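Local coordinates for protein sulfate adenylyltransferase, adenylylsulfate kinase (Thiobacillus denitrificans, PDB 3CR8) that phosphorylates adenosine 5'-phosphosulfate with ATP, giving 3'-phosphoadenylyl sulfate and ADP, in a hexameric enzyme that lacks ATP sulfurylase activity, at residues E108-A113 and G135-P140; G99-L104 and L112-L117. All blocks are in the same frame, centred on the assembly; numbering follows the deposited sequence.

Contact 1: E108-A113 and G135-P140; sequences EGYMLA and GAALPP
A chi1 of -179° turns the Tyr110 ring well clear of its own amide nitrogen and onto Ala137 and Pro140, while in Leu112 a chi1 of -55° sets CG beside the backbone nitrogen, from where CD2 comes within 3.5 Å of Pro139 N. The setting is the end of strand 126-135, where it leaves the mixed sheet of the PUA-like domain, and it illustrates how a strand can end yet stay attached to its neighbour. Ala113 and Gly135 form an antiparallel non-hydrogen-bonded pair, with CA atoms 4.0 Å apart; past it the chain continues as a loop. Leu112 holds the start of that loop. Its carbonyl O accepts from Ala136 N at 2.7 Å and from Ala137 N at 3.2 Å, both donors coming from the same face of the carbonyl plane and tilted well out of it. Met111 lays its CE on Ala136 CB and continues to Leu25 and Ala29 of helix 22-30, whereas Leu112, Ala113 and Pro139 pack on helix 39-50. At the outer end, Tyr110 CE2 meets Ala137 CB at 3.6 Å, and Pro140 CG lies over one face of the phenol ring in a CH-pi contact, 4.2 Å from the ring centroid.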
loop_
_atom_site.group_PDB
_atom_site.type_symbol
_atom_site.label_atom_id
_atom_site.label_comp_id
_atom_site.label_asym_id
_atom_site.label_seq_id
_atom_site.Cartn_x
_atom_site.Cartn_y
_atom_site.Cartn_z
ATOM N N GLU A 108 -9.305 -39.096 32.305
ATOM C CA GLU A 108 -9.020 -38.521 33.609
ATOM C C GLU A 108 -10.060 -38.993 34.644
ATOM O O GLU A 108 -10.344 -38.286 35.623
ATOM C CB GLU A 108 -8.974 -36.984 33.532
ATOM C CG GLU A 108 -8.269 -36.396 32.309
ATOM C CD GLU A 108 -6.798 -36.815 32.167
ATOM O OE1 GLU A 108 -6.160 -37.152 33.190
ATOM O OE2 GLU A 108 -6.276 -36.800 31.024
ATOM N N GLY A 109 -10.645 -40.181 34.408
ATOM C CA GLY A 109 -11.594 -40.770 35.341
ATOM C C GLY A 109 -12.932 -40.062 35.460
ATOM O O GLY A 109 -13.718 -40.364 36.364
ATOM N N TYR A 110 -13.187 -39.111 34.562
ATOM C CA TYR A 110 -14.492 -38.450 34.484
ATOM C C TYR A 110 -15.514 -39.411 33.878
ATOM O O TYR A 110 -15.297 -40.005 32.839
ATOM C CB TYR A 110 -14.397 -37.156 33.682
ATOM C CG TYR A 110 -15.684 -36.362 33.562
ATOM C CD1 TYR A 110 -16.086 -35.492 34.552
ATOM C CD2 TYR A 110 -16.479 -36.467 32.432
ATOM C CE1 TYR A 110 -17.262 -34.763 34.429
ATOM C CE2 TYR A 110 -17.655 -35.740 32.298
ATOM C CZ TYR A 110 -18.043 -34.889 33.296
ATOM O OH TYR A 110 -19.217 -34.170 33.153
ATOM N N MET A 111 -16.636 -39.565 34.548
ATOM C CA MET A 111 -17.587 -40.596 34.195
ATOM C C MET A 111 -18.522 -40.138 33.088
ATOM O O MET A 111 -19.063 -39.021 33.146
ATOM C CB MET A 111 -18.364 -41.001 35.449
ATOM C CG MET A 111 -19.846 -41.105 35.280
ATOM S SD MET A 111 -20.291 -42.736 34.776
ATOM C CE MET A 111 -22.058 -42.479 34.639
ATOM N N LEU A 112 -18.718 -41.025 32.100
ATOM C CA LEU A 112 -19.499 -40.744 30.885
ATOM C C LEU A 112 -20.790 -41.553 30.753
ATOM O O LEU A 112 -21.851 -41.036 30.385
ATOM C CB LEU A 112 -18.654 -40.998 29.639
ATOM C CG LEU A 112 -17.326 -40.269 29.520
ATOM C CD1 LEU A 112 -16.453 -40.874 28.438
ATOM C CD2 LEU A 112 -17.584 -38.823 29.255
ATOM N N ALA A 113 -20.696 -42.839 31.028
ATOM C CA ALA A 113 -21.835 -43.709 30.813
ATOM C C ALA A 113 -21.575 -45.043 31.473
ATOM O O ALA A 113 -20.421 -45.379 31.740
ATOM C CB ALA A 113 -22.063 -43.901 29.311
ATOM N N GLY A 135 -25.987 -43.130 29.159
ATOM C CA GLY A 135 -25.101 -41.997 29.344
ATOM C C GLY A 135 -25.456 -40.974 30.410
ATOM O O GLY A 135 -26.621 -40.609 30.600
ATOM N N ALA A 136 -24.424 -40.504 31.098
ATOM C CA ALA A 136 -24.560 -39.453 32.107
ATOM C C ALA A 136 -24.068 -38.112 31.571
ATOM O O ALA A 136 -24.777 -37.112 31.632
ATOM C CB ALA A 136 -23.771 -39.826 33.354
ATOM N N ALA A 137 -22.839 -38.119 31.055
ATOM C CA ALA A 137 -22.168 -36.945 30.538
ATOM C C ALA A 137 -21.479 -37.236 29.212
ATOM O O ALA A 137 -21.142 -38.380 28.925
ATOM C CB ALA A 137 -21.144 -36.469 31.527
ATOM N N LEU A 138 -21.267 -36.189 28.411
ATOM C CA LEU A 138 -20.448 -36.287 27.206
ATOM C C LEU A 138 -18.996 -35.932 27.506
ATOM O O LEU A 138 -18.706 -35.184 28.431
ATOM C CB LEU A 138 -20.951 -35.352 26.104
ATOM C CG LEU A 138 -22.442 -35.164 25.871
ATOM C CD1 LEU A 138 -23.091 -34.416 27.058
ATOM C CD2 LEU A 138 -22.599 -34.371 24.611
ATOM N N PRO A 139 -18.071 -36.457 26.701
ATOM C CA PRO A 139 -16.675 -36.054 26.872
ATOM C C PRO A 139 -16.536 -34.550 27.040
ATOM O O PRO A 139 -17.120 -33.788 26.270
ATOM C CB PRO A 139 -16.027 -36.510 25.565
ATOM C CG PRO A 139 -16.833 -37.708 25.174
ATOM C CD PRO A 139 -18.237 -37.416 25.593
ATOM N N PRO A 140 -15.776 -34.114 28.055
ATOM C CA PRO A 140 -15.626 -32.673 28.259
ATOM C C PRO A 140 -14.908 -32.033 27.077
ATOM O O PRO A 140 -13.883 -32.531 26.629
ATOM C CB PRO A 140 -14.777 -32.583 29.529
ATOM C CG PRO A 140 -14.849 -33.932 30.153
ATOM C CD PRO A 140 -14.966 -34.883 29.010
#

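Contact 2: G99-L104 and L112-L117; sequences GERLAL and LAILTL
Arg101 and Thr116 run side by side on one face of two antiparallel strands, Arg101 CG 3.7 Å from Thr116 CG2, and Ile114 CD1 comes over a face of the same guanidinium, although its exact spacing is doubtful. The charge itself is answered by other parts of the fold: NE forms a salt bridge with Glu28 OE2 and NH2 with Glu134 OE1. A bend at chi3 (74°) turns the guanidinium out of the line of the chain, and its NE and NH2 meet the two carboxylates. With an alanine here, Glu28 and Glu134 would probably be left without their cationic mate, and Thr116 would lose the chain that lies along it.

Backbone groups are satisfied in an antiparallel ladder, regular until the bulge at Leu112 and Ala113. Leu102 and Leu115 make a hydrogen-bonded pair, Leu102 N reaching Leu115 O at 2.7 Å almost straight (174°) and Leu115 N returning to Leu102 O at 2.8 Å. Farther along, Leu117 N donates to Glu100 O, and Gly99 N to Leu117 O. Ala103 and Ile114 turn their peptide groups outward, Ala103 bonding to Pro33 and Leu35, Ile114 to Glu134. The Glu100 carboxylate is occupied by Arg96 and the amide of Arg97. On the other face, the Leu104 and Leu115 side chains cross at an angle, with Leu104 CD1 3.7 Å from Leu115 CB, and Leu102 and Leu115 both touch Leu129 of strand 126-135. Leu104 N donates to Ala113 O, while Leu104 O takes two donors, Leu112 N at 2.8 Å and Ala113 N at 3.2 Å. Two residues facing one define a classic beta bulge, here set into a beta hairpin within the mixed sheet of the PUA-like domain.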
loop_
_atom_site.group_PDB
_atom_site.type_symbol
_atom_site.label_atom_id
_atom_site.label_comp_id
_atom_site.label_asym_id
_atom_site.label_seq_id
_atom_site.Cartn_x
_atom_site.Cartn_y
_atom_site.Cartn_z
ATOM N N GLY A 99 -23.425 -59.101 31.274
ATOM C CA GLY A 99 -24.224 -58.920 32.461
ATOM C C GLY A 99 -23.643 -57.883 33.389
ATOM O O GLY A 99 -24.341 -57.015 33.847
ATOM N N GLU A 100 -22.353 -57.966 33.663
ATOM C CA GLU A 100 -21.712 -56.977 34.493
ATOM C C GLU A 100 -22.060 -55.617 33.964
ATOM O O GLU A 100 -22.326 -55.463 32.810
ATOM C CB GLU A 100 -20.203 -57.133 34.443
ATOM C CG GLU A 100 -19.669 -58.483 34.765
ATOM C CD GLU A 100 -18.327 -58.404 35.433
ATOM O OE1 GLU A 100 -18.206 -57.669 36.399
ATOM O OE2 GLU A 100 -17.376 -59.063 35.010
ATOM N N ARG A 101 -22.040 -54.614 34.809
ATOM C CA ARG A 101 -22.148 -53.256 34.312
ATOM C C ARG A 101 -20.828 -52.547 34.513
ATOM O O ARG A 101 -20.205 -52.671 35.556
ATOM C CB ARG A 101 -23.313 -52.513 34.962
ATOM C CG ARG A 101 -24.656 -52.887 34.317
ATOM C CD ARG A 101 -25.845 -52.601 35.203
ATOM N NE ARG A 101 -26.174 -51.184 35.308
ATOM C CZ ARG A 101 -27.016 -50.549 34.496
ATOM N NH1 ARG A 101 -27.584 -51.190 33.486
ATOM N NH2 ARG A 101 -27.275 -49.263 34.679
ATOM N N LEU A 102 -20.396 -51.835 33.477
ATOM C CA LEU A 102 -19.096 -51.179 33.446
ATOM C C LEU A 102 -19.233 -49.664 33.417
ATOM O O LEU A 102 -20.039 -49.126 32.675
ATOM C CB LEU A 102 -18.338 -51.615 32.201
ATOM C CG LEU A 102 -16.920 -52.094 32.491
ATOM C CD1 LEU A 102 -16.202 -52.398 31.210
ATOM C CD2 LEU A 102 -16.177 -51.059 33.288
ATOM N N ALA A 103 -18.452 -48.968 34.226
ATOM C CA ALA A 103 -18.453 -47.520 34.150
ATOM C C ALA A 103 -17.504 -47.086 33.044
ATOM O O ALA A 103 -16.322 -47.421 33.054
ATOM C CB ALA A 103 -18.040 -46.915 35.480
ATOM N N LEU A 104 -18.023 -46.344 32.074
ATOM C CA LEU A 104 -17.181 -45.778 31.011
ATOM C C LEU A 104 -16.782 -44.349 31.336
ATOM O O LEU A 104 -17.635 -43.513 31.644
ATOM C CB LEU A 104 -17.894 -45.832 29.661
ATOM C CG LEU A 104 -18.377 -47.225 29.269
ATOM C CD1 LEU A 104 -19.232 -47.168 28.050
ATOM C CD2 LEU A 104 -17.189 -48.124 29.047
ATOM N N LEU A 112 -18.718 -41.025 32.100
ATOM C CA LEU A 112 -19.499 -40.744 30.885
ATOM C C LEU A 112 -20.790 -41.553 30.753
ATOM O O LEU A 112 -21.851 -41.036 30.385
ATOM C CB LEU A 112 -18.654 -40.998 29.639
ATOM C CG LEU A 112 -17.326 -40.269 29.520
ATOM C CD1 LEU A 112 -16.453 -40.874 28.438
ATOM C CD2 LEU A 112 -17.584 -38.823 29.255
ATOM N N ALA A 113 -20.696 -42.839 31.028
ATOM C CA ALA A 113 -21.835 -43.709 30.813
ATOM C C ALA A 113 -21.575 -45.043 31.473
ATOM O O ALA A 113 -20.421 -45.379 31.740
ATOM C CB ALA A 113 -22.063 -43.901 29.311
ATOM N N ILE A 114 -22.635 -45.799 31.752
ATOM C CA ILE A 114 -22.429 -47.202 32.094
ATOM C C ILE A 114 -22.812 -48.132 30.918
ATOM O O ILE A 114 -23.899 -48.018 30.310
ATOM C CB ILE A 114 -23.033 -47.634 33.501
ATOM C CG1 ILE A 114 -24.526 -47.903 33.417
ATOM C CG2 ILE A 114 -22.766 -46.595 34.583
ATOM C CD1 ILE A 114 -24.882 -49.216 32.730
ATOM N N LEU A 115 -21.875 -49.016 30.589
ATOM C CA LEU A 115 -22.086 -50.061 29.606
ATOM C C LEU A 115 -22.606 -51.314 30.300
ATOM O O LEU A 115 -22.030 -51.787 31.281
ATOM C CB LEU A 115 -20.767 -50.374 28.904
ATOM C CG LEU A 115 -20.743 -51.578 27.971
ATOM C CD1 LEU A 115 -21.807 -51.438 26.927
ATOM C CD2 LEU A 115 -19.390 -51.758 27.332
ATOM N N THR A 116 -23.707 -51.842 29.797
ATOM C CA THR A 116 -24.242 -53.086 30.305
ATOM C C THR A 116 -23.733 -54.207 29.378
ATOM O O THR A 116 -24.210 -54.340 28.253
ATOM C CB THR A 116 -25.805 -53.013 30.368
ATOM O OG1 THR A 116 -26.217 -51.727 30.867
ATOM C CG2 THR A 116 -26.390 -54.093 31.253
ATOM N N LEU A 117 -22.755 -54.992 29.834
ATOM C CA LEU A 117 -22.067 -55.955 28.967
ATOM C C LEU A 117 -22.936 -57.035 28.277
ATOM O O LEU A 117 -23.560 -57.857 28.944
ATOM C CB LEU A 117 -20.925 -56.613 29.733
ATOM C CG LEU A 117 -19.772 -55.667 30.045
ATOM C CD1 LEU A 117 -18.553 -56.353 30.661
ATOM C CD2 LEU A 117 -19.382 -54.955 28.789
#

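Contacts 1 and 2 lie on either side of one strand, 111-117, with centres about 12 Å apart, in a single mixed sheet of the PUA-like domain. Along the chain, 99-104 comes first, then the shared strand, then 135-140, so the hairpin of contact 2 is formed by neighbours in sequence, whereas contact 1 is closed only after the chain has passed through strands 119-123 and 126-135. Leu112 and Ala113 belong to both: their amides serve strand 101-105, while Leu112 O serves the departing loop. The bulge thus stands where three pieces of chain meet, away from the predicted ATP-binding residues of the kinase region.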